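Local structure of ATP-dependent helicase FUN30 (5GN1) at residues Ser111-Leu116 with Gly185-Leu190; Thr196-Lys201 with Ile254-Leu259; Leu210-Leu215 with Ser260-Gly265. The protein hydrolyses ATP to remodel nucleosomes and promotes DNA end resection at double-strand breaks, this chain being the C-terminal part of its ATPase domain. All blocks are in the same frame, centred on the assembly; numbering follows the deposited sequence. Where two conformers were deposited one is given.

The three contacts lie in the C-terminal part of the ATPase domain, with centres 16 to 18 Å apart. Contact 1 closes before contacts 2 and 3 open, whereas contacts 2 and 3 interleave along the chain: strand 256-260 is entered through contact 2 and left through contact 3. Leu215 of contact 3 also packs on Ile258 and Leu259 of contact 2, and Leu112 of contact 1 meets Phe211 and Val214 of contact 3. Within the RecA-like lobe, contact 1 joins loop 111-116 to the start of helix 185-200, contact 2 sets the end of that helix on strand 256-260, and contact 3 packs the head of helix 212-224 on the turn leaving this strand.

Contact 1 (Ser111-Leu116 with Gly185-Leu190); sequences SLHPLL and GKIDAL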
loop_
_atom_site.group_PDB
_atom_site.type_symbol
_atom_site.label_atom_id
_atom_site.label_comp_id
_atom_site.label_asym_id
_atom_site.label_seq_id
_atom_site.Cartn_x
_atom_site.Cartn_y
_atom_site.Cartn_z
ATOM N N SER A 111 -8.874 0.887 0.705
ATOM C CA SER A 111 -8.815 2.180 0.027
ATOM C C SER A 111 -7.670 2.274 -0.985
ATOM O O SER A 111 -7.666 3.196 -1.808
ATOM C CB SER A 111 -8.647 3.302 1.054
ATOM O OG SER A 111 -9.600 3.213 2.103
ATOM N N LEU A 112 -6.684 1.372 -0.921
ATOM C CA LEU A 112 -5.489 1.419 -1.764
ATOM C C LEU A 112 -5.564 0.491 -2.967
ATOM O O LEU A 112 -5.356 0.934 -4.103
ATOM C CB LEU A 112 -4.243 1.073 -0.933
ATOM C CG LEU A 112 -4.018 2.034 0.219
ATOM C CD1 LEU A 112 -2.807 1.633 1.081
ATOM C CD2 LEU A 112 -3.891 3.455 -0.330
ATOM N N HIS A 113 -5.815 -0.805 -2.742
ATOM C CA HIS A 113 -5.709 -1.774 -3.823
ATOM C C HIS A 113 -6.329 -3.123 -3.472
ATOM O O HIS A 113 -6.033 -3.689 -2.410
ATOM C CB HIS A 113 -4.237 -1.974 -4.205
ATOM C CG HIS A 113 -4.056 -2.378 -5.627
ATOM N ND1 HIS A 113 -4.491 -3.591 -6.109
ATOM C CD2 HIS A 113 -3.518 -1.719 -6.681
ATOM C CE1 HIS A 113 -4.228 -3.667 -7.402
ATOM N NE2 HIS A 113 -3.646 -2.540 -7.774
ATOM N N PRO A 114 -7.197 -3.660 -4.339
ATOM C CA PRO A 114 -7.765 -5.001 -4.094
ATOM C C PRO A 114 -6.733 -6.088 -3.912
ATOM O O PRO A 114 -6.993 -7.056 -3.183
ATOM C CB PRO A 114 -8.600 -5.262 -5.355
ATOM C CG PRO A 114 -9.011 -3.893 -5.823
ATOM C CD PRO A 114 -7.861 -2.964 -5.456
ATOM N N LEU A 115 -5.578 -5.988 -4.572
ATOM C CA LEU A 115 -4.626 -7.090 -4.488
ATOM C C LEU A 115 -3.895 -7.134 -3.161
ATOM O O LEU A 115 -3.001 -7.960 -3.004
ATOM C CB LEU A 115 -3.603 -7.016 -5.630
ATOM C CG LEU A 115 -4.193 -7.135 -7.043
ATOM C CD1 LEU A 115 -3.071 -7.177 -8.096
ATOM C CD2 LEU A 115 -5.125 -8.344 -7.160
ATOM N N LEU A 116 -4.236 -6.253 -2.224
ATOM C CA LEU A 116 -3.793 -6.354 -0.843
ATOM C C LEU A 116 -4.652 -7.323 -0.042
ATOM O O LEU A 116 -4.499 -7.407 1.181
ATOM C CB LEU A 116 -3.817 -4.974 -0.175
ATOM C CG LEU A 116 -2.899 -3.912 -0.783
ATOM C CD1 LEU A 116 -3.217 -2.542 -0.173
ATOM C CD2 LEU A 116 -1.429 -4.310 -0.601
ATOM N N GLY A 185 -8.830 2.386 -7.948
ATOM C CA GLY A 185 -9.094 3.804 -8.150
ATOM C C GLY A 185 -7.871 4.673 -7.920
ATOM O O GLY A 185 -7.718 5.727 -8.547
ATOM N N LYS A 186 -6.982 4.258 -7.021
ATOM C CA LYS A 186 -5.768 5.043 -6.842
ATOM C C LYS A 186 -4.815 4.877 -8.016
ATOM O O LYS A 186 -4.035 5.793 -8.306
ATOM C CB LYS A 186 -5.070 4.680 -5.535
ATOM C CG LYS A 186 -5.745 5.249 -4.323
ATOM C CD LYS A 186 -4.728 5.792 -3.341
ATOM C CE LYS A 186 -5.455 6.339 -2.147
ATOM N NZ LYS A 186 -4.574 6.712 -1.016
ATOM N N ILE A 187 -4.851 3.731 -8.700
ATOM C CA ILE A 187 -3.991 3.567 -9.872
ATOM C C ILE A 187 -4.532 4.388 -11.030
ATOM O O ILE A 187 -3.767 5.016 -11.770
ATOM C CB ILE A 187 -3.834 2.079 -10.242
ATOM C CG1 ILE A 187 -3.248 1.296 -9.059
ATOM C CG2 ILE A 187 -2.946 1.915 -11.490
ATOM C CD1 ILE A 187 -1.916 1.826 -8.517
ATOM N N ASP A 188 -5.861 4.412 -11.198
ATOM C CA ASP A 188 -6.479 5.296 -12.185
ATOM C C ASP A 188 -6.010 6.733 -11.995
ATOM O O ASP A 188 -5.579 7.397 -12.950
ATOM C CB ASP A 188 -8.008 5.221 -12.087
ATOM C CG ASP A 188 -8.570 3.909 -12.631
ATOM O OD1 ASP A 188 -7.922 3.285 -13.500
ATOM O OD2 ASP A 188 -9.677 3.515 -12.198
ATOM N N ALA A 189 -6.077 7.225 -10.757
ATOM C CA ALA A 189 -5.610 8.577 -10.477
ATOM C C ALA A 189 -4.112 8.714 -10.732
ATOM O O ALA A 189 -3.663 9.721 -11.291
ATOM C CB ALA A 189 -5.950 8.956 -9.035
ATOM N N LEU A 190 -3.320 7.719 -10.320
ATOM C CA LEU A 190 -1.866 7.814 -10.462
ATOM C C LEU A 190 -1.456 7.885 -11.929
ATOM O O LEU A 190 -0.524 8.608 -12.293
ATOM C CB LEU A 190 -1.206 6.609 -9.784
ATOM C CG LEU A 190 0.308 6.506 -9.954
ATOM C CD1 LEU A 190 1.003 7.594 -9.137
ATOM C CD2 LEU A 190 0.797 5.113 -9.525
#
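A buried van der Waals contact without a direct hydrogen bond sets Leu112 and His113, in the loop after helix 100-110, against Lys186 and Ile187 in the first turn of helix 185-200. It joins that loop to the start of the helix in the RecA-like domain of an SNF2-family ATPase. The two segments are bridged instead by Ser184, whose OG bonds to both Leu112 O and Lys186 N. Lys186 has its CG anti to the carbonyl carbon (chi1 -76°) and bends at chi2, which carries its aliphatic chain past Ser111 O, 3.8 Å from CG, and obliquely across Leu112. The ammonium group passes close to the methyl of that leucine, with NZ 3.4 Å from Leu112 CD2, and ends among oxygens: a salt bridge to Glu316 and hydrogen bonds to the carbonyls of Phe279 and Leu309. These oxygens, one of them a carboxylate, probably compensate the buried charge and would help keep the lysine protonated. The His113 ring is gripped at both nitrogens, since NE2 bonds to Trp181 O and ND1 accepts a nearly straight bond from Leu115 N (3.0 Å, 167° at the hydrogen) that lies in the ring plane. Two bonds of this kind should fix the ring's rotation, and its CD2 then meets Ile187 CG1 at 3.8 Å.

Contact 2 (Thr196-Lys201 with Ile254-Leu259); sequences TIIVDK and IPIFIL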
loop_
_atom_site.group_PDB
_atom_site.type_symbol
_atom_site.label_atom_id
_atom_site.label_comp_id
_atom_site.label_asym_id
_atom_site.label_seq_id
_atom_site.Cartn_x
_atom_site.Cartn_y
_atom_site.Cartn_z
ATOM N N THR A 196 0.721 13.503 -16.887
ATOM C CA THR A 196 0.985 14.937 -16.838
ATOM C C THR A 196 2.450 15.223 -16.516
ATOM O O THR A 196 3.105 16.003 -17.212
ATOM C CB THR A 196 0.077 15.599 -15.803
ATOM O OG1 THR A 196 -1.290 15.440 -16.202
ATOM C CG2 THR A 196 0.410 17.071 -15.689
ATOM N N ILE A 197 2.979 14.600 -15.457
ATOM C CA ILE A 197 4.331 14.911 -14.988
ATOM C C ILE A 197 5.368 14.477 -16.012
ATOM O O ILE A 197 6.310 15.218 -16.333
ATOM C CB ILE A 197 4.592 14.225 -13.629
ATOM C CG1 ILE A 197 3.730 14.830 -12.524
ATOM C CG2 ILE A 197 6.086 14.260 -13.263
ATOM C CD1 ILE A 197 3.761 14.000 -11.246
ATOM N N ILE A 198 5.228 13.262 -16.523
ATOM C CA ILE A 198 6.299 12.630 -17.285
ATOM C C ILE A 198 6.188 12.939 -18.773
ATOM O O ILE A 198 7.183 13.267 -19.420
ATOM C CB ILE A 198 6.315 11.112 -17.015
ATOM C CG1 ILE A 198 6.586 10.843 -15.533
ATOM C CG2 ILE A 198 7.391 10.424 -17.855
ATOM C CD1 ILE A 198 6.359 9.399 -15.129
ATOM N N VAL A 199 4.985 12.860 -19.340
ATOM C CA VAL A 199 4.828 13.106 -20.770
ATOM C C VAL A 199 4.668 14.596 -21.050
ATOM O O VAL A 199 5.375 15.155 -21.892
ATOM C CB VAL A 199 3.646 12.292 -21.328
ATOM C CG1 VAL A 199 3.597 12.392 -22.851
ATOM C CG2 VAL A 199 3.763 10.838 -20.908
ATOM N N ASP A 200 3.762 15.269 -20.334
ATOM C CA ASP A 200 3.479 16.671 -20.640
ATOM C C ASP A 200 4.521 17.620 -20.043
ATOM O O ASP A 200 4.976 18.549 -20.717
ATOM C CB ASP A 200 2.077 17.036 -20.157
ATOM C CG ASP A 200 0.995 16.200 -20.821
ATOM O OD1 ASP A 200 1.268 15.598 -21.882
ATOM O OD2 ASP A 200 -0.135 16.151 -20.288
ATOM N N LYS A 201 4.913 17.414 -18.787
ATOM C CA LYS A 201 5.886 18.282 -18.138
ATOM C C LYS A 201 7.324 17.828 -18.334
ATOM O O LYS A 201 8.235 18.619 -18.095
ATOM C CB LYS A 201 5.592 18.390 -16.630
ATOM C CG LYS A 201 4.313 19.116 -16.285
ATOM C CD LYS A 201 4.130 19.210 -14.771
ATOM C CE LYS A 201 2.853 19.960 -14.413
ATOM N NZ LYS A 201 2.687 20.090 -12.941
ATOM N N ILE A 254 14.904 7.839 -16.659
ATOM C CA ILE A 254 14.264 7.161 -15.532
ATOM C C ILE A 254 13.420 8.192 -14.796
ATOM O O ILE A 254 13.952 8.954 -13.978
ATOM C CB ILE A 254 15.277 6.520 -14.574
ATOM C CG1 ILE A 254 16.226 5.582 -15.318
ATOM C CG2 ILE A 254 14.548 5.717 -13.484
ATOM C CD1 ILE A 254 17.144 4.779 -14.372
ATOM N N PRO A 255 12.111 8.254 -15.044
ATOM C CA PRO A 255 11.333 9.372 -14.497
ATOM C C PRO A 255 10.921 9.196 -13.045
ATOM O O PRO A 255 10.552 10.194 -12.411
ATOM C CB PRO A 255 10.110 9.428 -15.423
ATOM C CG PRO A 255 9.942 7.980 -15.876
ATOM C CD PRO A 255 11.355 7.480 -16.044
ATOM N N ILE A 256 10.980 7.980 -12.494
ATOM C CA ILE A 256 10.270 7.645 -11.258
ATOM C C ILE A 256 11.211 6.991 -10.260
ATOM O O ILE A 256 11.953 6.065 -10.609
ATOM C CB ILE A 256 9.077 6.709 -11.513
ATOM C CG1 ILE A 256 8.074 7.370 -12.444
ATOM C CG2 ILE A 256 8.392 6.334 -10.184
ATOM C CD1 ILE A 256 6.896 6.479 -12.749
ATOM N N PHE A 257 11.140 7.448 -9.010
ATOM C CA PHE A 257 11.760 6.808 -7.854
ATOM C C PHE A 257 10.637 6.470 -6.880
ATOM O O PHE A 257 9.907 7.367 -6.448
ATOM C CB PHE A 257 12.770 7.749 -7.191
ATOM C CG PHE A 257 13.981 7.059 -6.623
ATOM C CD1 PHE A 257 13.872 5.844 -5.984
ATOM C CD2 PHE A 257 15.241 7.632 -6.744
ATOM C CE1 PHE A 257 15.008 5.215 -5.457
ATOM C CE2 PHE A 257 16.366 7.008 -6.220
ATOM C CZ PHE A 257 16.243 5.797 -5.581
ATOM N N ILE A 258 10.474 5.185 -6.546
ATOM C CA ILE A 258 9.472 4.781 -5.566
ATOM C C ILE A 258 10.183 4.451 -4.258
ATOM O O ILE A 258 11.239 3.802 -4.255
ATOM C CB ILE A 258 8.598 3.609 -6.068
ATOM C CG1 ILE A 258 9.378 2.291 -6.127
ATOM C CG2 ILE A 258 7.953 3.939 -7.426
ATOM C CD1 ILE A 258 8.503 1.115 -6.571
ATOM N N LEU A 259 9.630 4.945 -3.143
ATOM C CA LEU A 259 10.289 4.875 -1.842
ATOM C C LEU A 259 9.270 4.610 -0.751
ATOM O O LEU A 259 8.087 4.941 -0.891
ATOM C CB LEU A 259 11.017 6.181 -1.458
ATOM C CG LEU A 259 12.038 6.787 -2.419
ATOM C CD1 LEU A 259 11.408 7.932 -3.170
ATOM C CD2 LEU A 259 13.267 7.274 -1.631
#
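Helix-on-sheet packing in the RecA-like lobe brings Ile198, near the end of helix 185-200, against Pro255 and Ile256, where the chain enters strand 256-260 of the parallel sheet. The contact is small and wholly apolar, and one isoleucine supplies the entire helix side of it. Ile198 has CG1 anti to its carbonyl carbon (chi1 -62°), and the extended second torsion (chi2 169°) sends CD1 out from the helix toward the strand. That methyl touches two neighbours at once, 3.8 Å from Pro255 CB and equally 3.8 Å from Ile256 CG1, while Ile256 CD1 approaches it just as closely. The second branch of the side chain is used as well: Ile198 CG2 sits 3.8 Å from Pro255 CB, so that both arms of the isoleucine rest against the same CB of the proline ring. The side chains cross at about a right angle, both where Ile198 meets Pro255 and where it meets Ile256. Around them, Tyr227 touches Ile198 and Ile256, and Leu222 of helix 212-224 also packs on Ile256, which places the two helices on the same side of the sheet. An alanine in place of Ile198 would probably leave the Pro255 ring and the end of Ile256 without their partner from helix 185-200 and open a gap between helix and strand. Here the helix has a wider, pi-type turn, with Lys201 N bonded to Thr196 O at 2.8 Å, before the chain leaves for strand 205-209. Strand 256-260 runs directly alongside that strand and parallel to it, so the helix leading into one strand covers the start of its neighbour, an arrangement typical of the three-layer alpha/beta architecture of RecA-like domains.

Contact 3 (Leu210-Leu215 with Ser260-Gly265); sequences LFTQVL and STKAGG
Leu210 and Thr261 make the closest side-chain approach between these two turns, Leu210 CD2 standing 3.7 Å from Thr261 CB as the side chains pass at a slant. Thr261 OG1 also lies near the backbone of Leu210, but at 3.6 Å from Leu210 N it is not hydrogen-bonded; that N-H is given to Asp280 OD1 instead. In the first turn of helix 212-224, Leu215 reaches across with a methyl and touches backbone, its CD1 3.8 Å from Ser260 N. The exposed Lys262 bends at its last torsion (chi4 -79°), which leaves Lys262 NZ 4.0 Å from Thr212 CG2. Backbone bonds help to position these groups. Phe211 takes the N-cap position of helix 212-224, and its carbonyl accepts a 3.2 Å bond from Leu215 N. In the other segment, Ala263 N bonds to Ser260 O at 2.8 Å and opens the 3-10 turn, while backbone bonding between Thr261 and Ser209 holds that turn to the end of strand 205-209. The Ser-Thr-Lys-Ala-Gly-Gly sequence leaving strand 256-260, whose first three residues pack here against the head of helix 212-224, is recognisable as the start of helicase motif V of the second RecA-like lobe.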
loop_
_atom_site.group_PDB
_atom_site.type_symbol
_atom_site.label_atom_id
_atom_site.label_comp_id
_atom_site.label_asym_id
_atom_site.label_seq_id
_atom_site.Cartn_x
_atom_site.Cartn_y
_atom_site.Cartn_z
ATOM N N LEU A 210 3.555 4.083 2.675
ATOM C CA LEU A 210 3.830 3.473 3.970
ATOM C C LEU A 210 3.808 1.955 3.913
ATOM O O LEU A 210 4.141 1.310 4.913
ATOM C CB LEU A 210 2.820 3.956 5.022
ATOM C CG LEU A 210 3.140 5.308 5.669
ATOM C CD1 LEU A 210 1.982 5.792 6.526
ATOM C CD2 LEU A 210 4.412 5.216 6.500
ATOM N N PHE A 211 3.445 1.378 2.771
ATOM C CA PHE A 211 3.239 -0.059 2.630
ATOM C C PHE A 211 4.216 -0.589 1.593
ATOM O O PHE A 211 4.140 -0.207 0.419
ATOM C CB PHE A 211 1.801 -0.368 2.194
ATOM C CG PHE A 211 0.756 -0.004 3.207
ATOM C CD1 PHE A 211 0.168 1.253 3.203
ATOM C CD2 PHE A 211 0.338 -0.933 4.157
ATOM C CE1 PHE A 211 -0.809 1.587 4.143
ATOM C CE2 PHE A 211 -0.642 -0.615 5.092
ATOM C CZ PHE A 211 -1.215 0.647 5.088
ATOM N N THR A 212 5.121 -1.477 2.013
ATOM C CA THR A 212 5.988 -2.130 1.033
ATOM C C THR A 212 5.195 -2.994 0.065
ATOM O O THR A 212 5.591 -3.142 -1.098
ATOM C CB THR A 212 7.063 -2.975 1.727
ATOM O OG1 THR A 212 6.455 -3.812 2.715
ATOM C CG2 THR A 212 8.104 -2.073 2.382
ATOM N N GLN A 213 4.066 -3.561 0.517
ATOM C CA GLN A 213 3.194 -4.319 -0.384
ATOM C C GLN A 213 2.664 -3.453 -1.520
ATOM O O GLN A 213 2.471 -3.934 -2.648
ATOM C CB GLN A 213 2.020 -4.905 0.391
ATOM C CG GLN A 213 2.336 -6.003 1.382
ATOM C CD GLN A 213 1.105 -6.341 2.219
ATOM O OE1 GLN A 213 0.631 -5.520 3.013
ATOM N NE2 GLN A 213 0.576 -7.537 2.032
ATOM N N VAL A 214 2.373 -2.186 -1.230
ATOM C CA VAL A 214 1.974 -1.265 -2.292
ATOM C C VAL A 214 3.130 -1.018 -3.257
ATOM O O VAL A 214 2.930 -0.998 -4.474
ATOM C CB VAL A 214 1.429 0.044 -1.690
ATOM C CG1 VAL A 214 1.350 1.158 -2.757
ATOM C CG2 VAL A 214 0.055 -0.198 -1.050
ATOM N N LEU A 215 4.354 -0.837 -2.738
ATOM C CA LEU A 215 5.515 -0.667 -3.619
ATOM C C LEU A 215 5.686 -1.857 -4.566
ATOM O O LEU A 215 5.981 -1.683 -5.759
ATOM C CB LEU A 215 6.784 -0.459 -2.787
ATOM C CG LEU A 215 6.801 0.853 -1.980
ATOM C CD1 LEU A 215 8.077 1.014 -1.196
ATOM C CD2 LEU A 215 6.599 2.061 -2.910
ATOM N N SER A 260 9.737 4.022 0.349
ATOM C CA SER A 260 8.924 4.012 1.557
ATOM C C SER A 260 8.948 5.401 2.185
ATOM O O SER A 260 9.945 6.122 2.112
ATOM C CB SER A 260 9.421 2.969 2.561
ATOM O OG SER A 260 10.797 3.136 2.839
ATOM N N THR A 261 7.820 5.783 2.786
ATOM C CA THR A 261 7.733 7.084 3.439
ATOM C C THR A 261 8.814 7.244 4.503
ATOM O O THR A 261 9.341 8.345 4.685
ATOM C CB THR A 261 6.334 7.255 4.015
ATOM O OG1 THR A 261 5.403 7.191 2.933
ATOM C CG2 THR A 261 6.178 8.585 4.723
ATOM N N LYS A 262 9.200 6.148 5.159
ATOM C CA LYS A 262 10.288 6.181 6.135
ATOM C C LYS A 262 11.626 6.563 5.499
ATOM O O LYS A 262 12.510 7.062 6.204
ATOM C CB LYS A 262 10.390 4.823 6.858
ATOM C CG LYS A 262 10.669 3.603 5.957
ATOM C CD LYS A 262 10.430 2.244 6.671
ATOM C CE LYS A 262 10.922 1.004 5.857
ATOM N NZ LYS A 262 10.091 0.439 4.710
ATOM N N ALA A 263 11.795 6.377 4.181
ATOM C CA ALA A 263 13.005 6.902 3.549
ATOM C C ALA A 263 13.079 8.417 3.653
ATOM O O ALA A 263 14.175 8.982 3.554
ATOM C CB ALA A 263 13.105 6.467 2.078
ATOM N N GLY A 264 11.943 9.087 3.872
ATOM C CA GLY A 264 11.979 10.499 4.197
ATOM C C GLY A 264 12.921 10.817 5.338
ATOM O O GLY A 264 13.432 11.937 5.434
ATOM N N GLY A 265 13.187 9.837 6.205
ATOM C CA GLY A 265 14.094 10.009 7.322
ATOM C C GLY A 265 15.539 9.617 7.103
ATOM O O GLY A 265 16.337 9.719 8.040
#